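Local coordinates for Atg5 (PDB 3VQI), which takes part in autophagic vesicle formation and cytoplasm-to-vacuole transport, and is joined to Atg12 in an autophagy-essential conjugate, at residues A[41-53]-A[83-95]. Numbering follows the deposited sequence.
Sequences VMLRDAYLGFYLP and VPWEYPCGVLFDL. With EPE (4-(2-hydroxyethyl)-1-piperazine ethanesulfonic acid), chain F.
Arg44 reaches along the first turn of helix 89-95 to Asp94, its guanidinium edge turned to the carboxylate. NH2 gives OD1 of Asp94 an almost straight bond of 2.6 Å (171°) on the syn side, while NH1 adds only weak bonds to the two oxygens. CG of Arg44 lies anti to its carbonyl carbon (chi1 -86°) and the chain then runs extended over Gly90, with CB 3.8 Å from Gly90 CA. The guanidinium also stands nearly perpendicular to the Phe93 ring (88°), NH2 coming obliquely to CD2. The start of the helix is held by the loop after strand 37-43: Gly90 N bonds Arg44 O at 2.7 Å, and Cys89 N bonds Ala46 O. Pro88, the N-cap residue, sets its CD against CE1 of Tyr47, whose ring edge faces the carbonyl oxygens of Trp85 and Glu86. The contact lies within the ubiquitin-fold UblA domain, where helix 48-59 and helix 89-96 both pack on strand 114-121 of the mixed sheet. Cys89 points SG into the bend between strand and helix, 4.2 Å from SD of Met42 and 4.0 Å from CG of Leu48. CD1 of Leu48 touches both CG1 of Val83 (3.5 Å) and, more loosely, CD1 of Leu92. Leu52 lies roughly perpendicular to the Trp85 side chain, its CD1 3.6 Å from Trp85 CZ3; Leu48 CB comes to the edge of the same indole, and C8 of EPE, probably picked up from the crystallisation liquor, sits over one face near the rim. Trp85 NE1 hydrogen-bonds Leu130 O. Replacing Trp85 by an alanine would probably open a gap beside Leu52 and leave Leu130 O without its indole donor. The Asp45 carboxylate hydrogen-bonds Ile265 N and Gln245 NE2 of the UblB domain, tying the two ubiquitin-like domains together.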
loop_
_atom_site.group_PDB
_atom_site.type_symbol
_atom_site.label_atom_id
_atom_site.label_comp_id
_atom_site.label_asym_id
_atom_site.label_seq_id
_atom_site.Cartn_x
_atom_site.Cartn_y
_atom_site.Cartn_z
ATOM N N VAL A 41 11.201 0.936 -10.730
ATOM C CA VAL A 41 11.036 -0.107 -9.742
ATOM C C VAL A 41 10.399 0.589 -8.549
ATOM O O VAL A 41 10.848 1.666 -8.153
ATOM C CB VAL A 41 12.397 -0.723 -9.345
ATOM C CG1 VAL A 41 12.190 -1.836 -8.328
ATOM C CG2 VAL A 41 13.092 -1.281 -10.577
ATOM N N MET A 42 9.331 0.007 -8.008
ATOM C CA MET A 42 8.651 0.590 -6.853
ATOM C C MET A 42 8.742 -0.337 -5.653
ATOM O O MET A 42 8.731 -1.566 -5.790
ATOM C CB MET A 42 7.174 0.834 -7.147
ATOM C CG MET A 42 6.880 1.944 -8.131
ATOM S SD MET A 42 5.107 2.134 -8.328
ATOM C CE MET A 42 5.046 3.386 -9.639
ATOM N N LEU A 43 8.840 0.250 -4.469
ATOM C CA LEU A 43 8.899 -0.557 -3.274
ATOM C C LEU A 43 7.486 -1.036 -2.976
ATOM O O LEU A 43 6.536 -0.272 -3.096
ATOM C CB LEU A 43 9.447 0.269 -2.122
ATOM C CG LEU A 43 10.941 0.556 -2.272
ATOM C CD1 LEU A 43 11.370 1.591 -1.252
ATOM C CD2 LEU A 43 11.725 -0.739 -2.111
ATOM N N ARG A 44 7.347 -2.307 -2.615
ATOM C CA ARG A 44 6.043 -2.863 -2.305
ATOM C C ARG A 44 5.409 -2.131 -1.142
ATOM O O ARG A 44 4.221 -1.837 -1.154
ATOM C CB ARG A 44 6.160 -4.354 -1.984
ATOM C CG ARG A 44 6.109 -5.236 -3.223
ATOM C CD ARG A 44 6.352 -6.712 -2.934
ATOM N NE ARG A 44 5.646 -7.513 -3.925
ATOM C CZ ARG A 44 4.346 -7.791 -3.855
ATOM N NH1 ARG A 44 3.625 -7.351 -2.826
ATOM N NH2 ARG A 44 3.759 -8.458 -4.840
ATOM N N ASP A 45 6.211 -1.830 -0.134
ATOM C CA ASP A 45 5.702 -1.133 1.024
ATOM C C ASP A 45 6.059 0.334 0.968
ATOM O O ASP A 45 6.883 0.829 1.739
ATOM C CB ASP A 45 6.235 -1.772 2.300
ATOM C CG ASP A 45 5.161 -2.524 3.050
ATOM O OD1 ASP A 45 4.125 -1.904 3.362
ATOM O OD2 ASP A 45 5.345 -3.727 3.324
ATOM N N ALA A 46 5.419 1.016 0.032
ATOM C CA ALA A 46 5.589 2.439 -0.200
ATOM C C ALA A 46 4.243 2.843 -0.770
ATOM O O ALA A 46 3.355 2.004 -0.904
ATOM C CB ALA A 46 6.680 2.676 -1.222
ATOM N N TYR A 47 4.086 4.113 -1.112
ATOM C CA TYR A 47 2.828 4.572 -1.676
ATOM C C TYR A 47 3.011 5.049 -3.113
ATOM O O TYR A 47 4.017 5.697 -3.426
ATOM C CB TYR A 47 2.263 5.698 -0.816
ATOM C CG TYR A 47 1.671 5.211 0.479
ATOM C CD1 TYR A 47 0.453 4.540 0.492
ATOM C CD2 TYR A 47 2.315 5.439 1.696
ATOM C CE1 TYR A 47 -0.121 4.108 1.682
ATOM C CE2 TYR A 47 1.747 5.010 2.900
ATOM C CZ TYR A 47 0.526 4.346 2.883
ATOM O OH TYR A 47 -0.055 3.934 4.050
ATOM N N LEU A 48 2.048 4.717 -3.979
ATOM C CA LEU A 48 2.107 5.128 -5.384
ATOM C C LEU A 48 2.376 6.603 -5.470
ATOM O O LEU A 48 3.121 7.070 -6.339
ATOM C CB LEU A 48 0.789 4.825 -6.100
ATOM C CG LEU A 48 0.714 3.439 -6.733
ATOM C CD1 LEU A 48 -0.659 3.207 -7.352
ATOM C CD2 LEU A 48 1.805 3.343 -7.782
ATOM N N GLY A 49 1.770 7.340 -4.549
ATOM C CA GLY A 49 1.947 8.777 -4.524
ATOM C C GLY A 49 3.390 9.215 -4.393
ATOM O O GLY A 49 3.720 10.328 -4.808
ATOM N N PHE A 50 4.257 8.381 -3.816
ATOM C CA PHE A 50 5.656 8.779 -3.676
ATOM C C PHE A 50 6.280 8.866 -5.058
ATOM O O PHE A 50 7.243 9.605 -5.270
ATOM C CB PHE A 50 6.487 7.765 -2.868
ATOM C CG PHE A 50 6.153 7.682 -1.400
ATOM C CD1 PHE A 50 5.550 8.735 -0.732
ATOM C CD2 PHE A 50 6.505 6.549 -0.674
ATOM C CE1 PHE A 50 5.308 8.664 0.654
ATOM C CE2 PHE A 50 6.276 6.459 0.712
ATOM C CZ PHE A 50 5.674 7.518 1.375
ATOM N N TYR A 51 5.736 8.103 -6.003
ATOM C CA TYR A 51 6.296 8.070 -7.354
ATOM C C TYR A 51 5.672 9.040 -8.355
ATOM O O TYR A 51 6.237 9.265 -9.427
ATOM C CB TYR A 51 6.216 6.644 -7.902
ATOM C CG TYR A 51 6.947 5.640 -7.054
ATOM C CD1 TYR A 51 8.321 5.461 -7.178
ATOM C CD2 TYR A 51 6.275 4.905 -6.078
ATOM C CE1 TYR A 51 9.017 4.578 -6.346
ATOM C CE2 TYR A 51 6.958 4.015 -5.236
ATOM C CZ TYR A 51 8.332 3.857 -5.377
ATOM O OH TYR A 51 9.012 2.974 -4.558
ATOM N N LEU A 52 4.528 9.618 -7.997
ATOM C CA LEU A 52 3.809 10.546 -8.865
ATOM C C LEU A 52 4.642 11.629 -9.556
ATOM O O LEU A 52 4.716 11.651 -10.779
ATOM C CB LEU A 52 2.658 11.207 -8.100
ATOM C CG LEU A 52 1.290 11.200 -8.788
ATOM C CD1 LEU A 52 0.423 12.302 -8.201
ATOM C CD2 LEU A 52 1.459 11.406 -10.272
ATOM N N PRO A 53 5.269 12.545 -8.798
ATOM C CA PRO A 53 6.070 13.592 -9.452
ATOM C C PRO A 53 7.217 13.126 -10.342
ATOM O O PRO A 53 7.551 13.774 -11.332
ATOM C CB PRO A 53 6.558 14.455 -8.281
ATOM C CG PRO A 53 6.407 13.571 -7.082
ATOM C CD PRO A 53 5.140 12.824 -7.359
ATOM N N VAL A 83 -6.687 3.701 -9.648
ATOM C CA VAL A 83 -6.047 2.910 -8.609
ATOM C C VAL A 83 -6.223 3.608 -7.269
ATOM O O VAL A 83 -5.944 4.795 -7.148
ATOM C CB VAL A 83 -4.546 2.736 -8.871
ATOM C CG1 VAL A 83 -3.900 2.000 -7.696
ATOM C CG2 VAL A 83 -4.337 1.949 -10.158
ATOM N N PRO A 84 -6.709 2.878 -6.250
ATOM C CA PRO A 84 -6.950 3.369 -4.888
ATOM C C PRO A 84 -5.598 3.492 -4.245
ATOM O O PRO A 84 -5.235 2.641 -3.424
ATOM C CB PRO A 84 -7.742 2.236 -4.224
ATOM C CG PRO A 84 -8.205 1.364 -5.366
ATOM C CD PRO A 84 -7.063 1.457 -6.348
ATOM N N TRP A 85 -4.854 4.536 -4.607
ATOM C CA TRP A 85 -3.509 4.699 -4.088
ATOM C C TRP A 85 -3.231 4.913 -2.589
ATOM O O TRP A 85 -2.069 5.025 -2.199
ATOM C CB TRP A 85 -2.773 5.761 -4.897
ATOM C CG TRP A 85 -3.475 7.040 -5.081
ATOM C CD1 TRP A 85 -4.662 7.428 -4.538
ATOM C CD2 TRP A 85 -3.031 8.117 -5.901
ATOM N NE1 TRP A 85 -4.991 8.691 -4.975
ATOM C CE2 TRP A 85 -4.005 9.136 -5.814
ATOM C CE3 TRP A 85 -1.898 8.321 -6.704
ATOM C CZ2 TRP A 85 -3.882 10.340 -6.502
ATOM C CZ3 TRP A 85 -1.775 9.518 -7.388
ATOM C CH2 TRP A 85 -2.764 10.514 -7.283
ATOM N N GLU A 86 -4.266 4.952 -1.758
ATOM C CA GLU A 86 -4.059 5.096 -0.324
ATOM C C GLU A 86 -3.655 3.751 0.298
ATOM O O GLU A 86 -3.569 3.619 1.519
ATOM C CB GLU A 86 -5.318 5.638 0.388
ATOM C CG GLU A 86 -6.522 4.719 0.402
ATOM C CD GLU A 86 -7.374 4.826 -0.854
ATOM O OE1 GLU A 86 -8.519 4.320 -0.827
ATOM O OE2 GLU A 86 -6.907 5.409 -1.862
ATOM N N TYR A 87 -3.427 2.748 -0.545
ATOM C CA TYR A 87 -2.986 1.450 -0.068
ATOM C C TYR A 87 -1.579 1.246 -0.592
ATOM O O TYR A 87 -1.227 1.750 -1.655
ATOM C CB TYR A 87 -3.899 0.334 -0.578
ATOM C CG TYR A 87 -5.284 0.393 0.004
ATOM C CD1 TYR A 87 -6.355 0.908 -0.732
ATOM C CD2 TYR A 87 -5.518 -0.013 1.318
ATOM C CE1 TYR A 87 -7.631 1.021 -0.173
ATOM C CE2 TYR A 87 -6.788 0.098 1.892
ATOM C CZ TYR A 87 -7.834 0.616 1.139
ATOM O OH TYR A 87 -9.072 0.735 1.709
ATOM N N PRO A 88 -0.737 0.523 0.156
ATOM C CA PRO A 88 0.617 0.340 -0.376
ATOM C C PRO A 88 0.642 -0.298 -1.761
ATOM O O PRO A 88 -0.250 -1.077 -2.111
ATOM C CB PRO A 88 1.309 -0.516 0.692
ATOM C CG PRO A 88 0.162 -1.042 1.567
ATOM C CD PRO A 88 -0.833 0.062 1.553
ATOM N N CYS A 89 1.664 0.054 -2.539
ATOM C CA CYS A 89 1.859 -0.462 -3.891
ATOM C C CYS A 89 1.746 -1.980 -3.964
ATOM O O CYS A 89 0.974 -2.523 -4.743
ATOM C CB CYS A 89 3.238 -0.055 -4.417
ATOM S SG CYS A 89 3.521 1.727 -4.464
ATOM N N GLY A 90 2.537 -2.661 -3.153
ATOM C CA GLY A 90 2.515 -4.109 -3.163
ATOM C C GLY A 90 1.126 -4.691 -3.002
ATOM O O GLY A 90 0.768 -5.676 -3.657
ATOM N N VAL A 91 0.346 -4.079 -2.122
ATOM C CA VAL A 91 -1.009 -4.525 -1.865
ATOM C C VAL A 91 -1.864 -4.373 -3.124
ATOM O O VAL A 91 -2.631 -5.266 -3.472
ATOM C CB VAL A 91 -1.620 -3.715 -0.712
ATOM C CG1 VAL A 91 -3.089 -4.088 -0.513
ATOM C CG2 VAL A 91 -0.838 -3.976 0.547
ATOM N N LEU A 92 -1.714 -3.247 -3.813
ATOM C CA LEU A 92 -2.483 -2.980 -5.016
ATOM C C LEU A 92 -2.036 -3.915 -6.119
ATOM O O LEU A 92 -2.854 -4.456 -6.862
ATOM C CB LEU A 92 -2.302 -1.518 -5.428
ATOM C CG LEU A 92 -2.836 -0.565 -4.353
ATOM C CD1 LEU A 92 -2.352 0.867 -4.590
ATOM C CD2 LEU A 92 -4.363 -0.652 -4.341
ATOM N N PHE A 93 -0.725 -4.106 -6.217
ATOM C CA PHE A 93 -0.157 -5.004 -7.216
ATOM C C PHE A 93 -0.750 -6.407 -7.022
ATOM O O PHE A 93 -1.199 -7.046 -7.976
ATOM C CB PHE A 93 1.360 -5.072 -7.057
ATOM C CG PHE A 93 2.026 -6.005 -8.016
ATOM C CD1 PHE A 93 2.298 -5.605 -9.319
ATOM C CD2 PHE A 93 2.362 -7.297 -7.626
ATOM C CE1 PHE A 93 2.898 -6.476 -10.228
ATOM C CE2 PHE A 93 2.964 -8.180 -8.523
ATOM C CZ PHE A 93 3.231 -7.769 -9.829
ATOM N N ASP A 94 -0.742 -6.881 -5.781
ATOM C CA ASP A 94 -1.274 -8.198 -5.471
ATOM C C ASP A 94 -2.750 -8.296 -5.824
ATOM O O ASP A 94 -3.219 -9.328 -6.267
ATOM C CB ASP A 94 -1.111 -8.511 -3.976
ATOM C CG ASP A 94 0.331 -8.772 -3.581
ATOM O OD1 ASP A 94 1.186 -8.904 -4.481
ATOM O OD2 ASP A 94 0.605 -8.858 -2.365
ATOM N N LEU A 95 -3.469 -7.201 -5.630
ATOM C CA LEU A 95 -4.899 -7.160 -5.871
ATOM C C LEU A 95 -5.355 -6.998 -7.318
ATOM O O LEU A 95 -6.332 -7.625 -7.725
ATOM C CB LEU A 95 -5.513 -6.032 -5.036
ATOM C CG LEU A 95 -6.991 -5.694 -5.265
ATOM C CD1 LEU A 95 -7.847 -6.750 -4.611
ATOM C CD2 LEU A 95 -7.321 -4.331 -4.674
HETATM N N1 EPE F . -4.436 9.875 0.723
HETATM C C2 EPE F . -3.433 9.062 1.415
HETATM C C3 EPE F . -2.825 8.059 0.439
HETATM N N4 EPE F . -2.222 8.749 -0.704
HETATM C C5 EPE F . -3.316 9.481 -1.405
HETATM C C6 EPE F . -3.842 10.572 -0.446
HETATM C C7 EPE F . -1.676 7.685 -1.536
HETATM C C8 EPE F . -0.975 8.191 -2.762
HETATM O O8 EPE F . -0.345 7.074 -3.372
HETATM C C9 EPE F . -4.973 10.798 1.748
HETATM C C10 EPE F . -6.013 11.795 1.237
HETATM S S EPE F . -6.613 12.786 2.637
HETATM O O1S EPE F . -7.366 11.917 3.490
HETATM O O2S EPE F . -5.566 13.561 3.230
HETATM O O3S EPE F . -7.617 13.790 2.059
#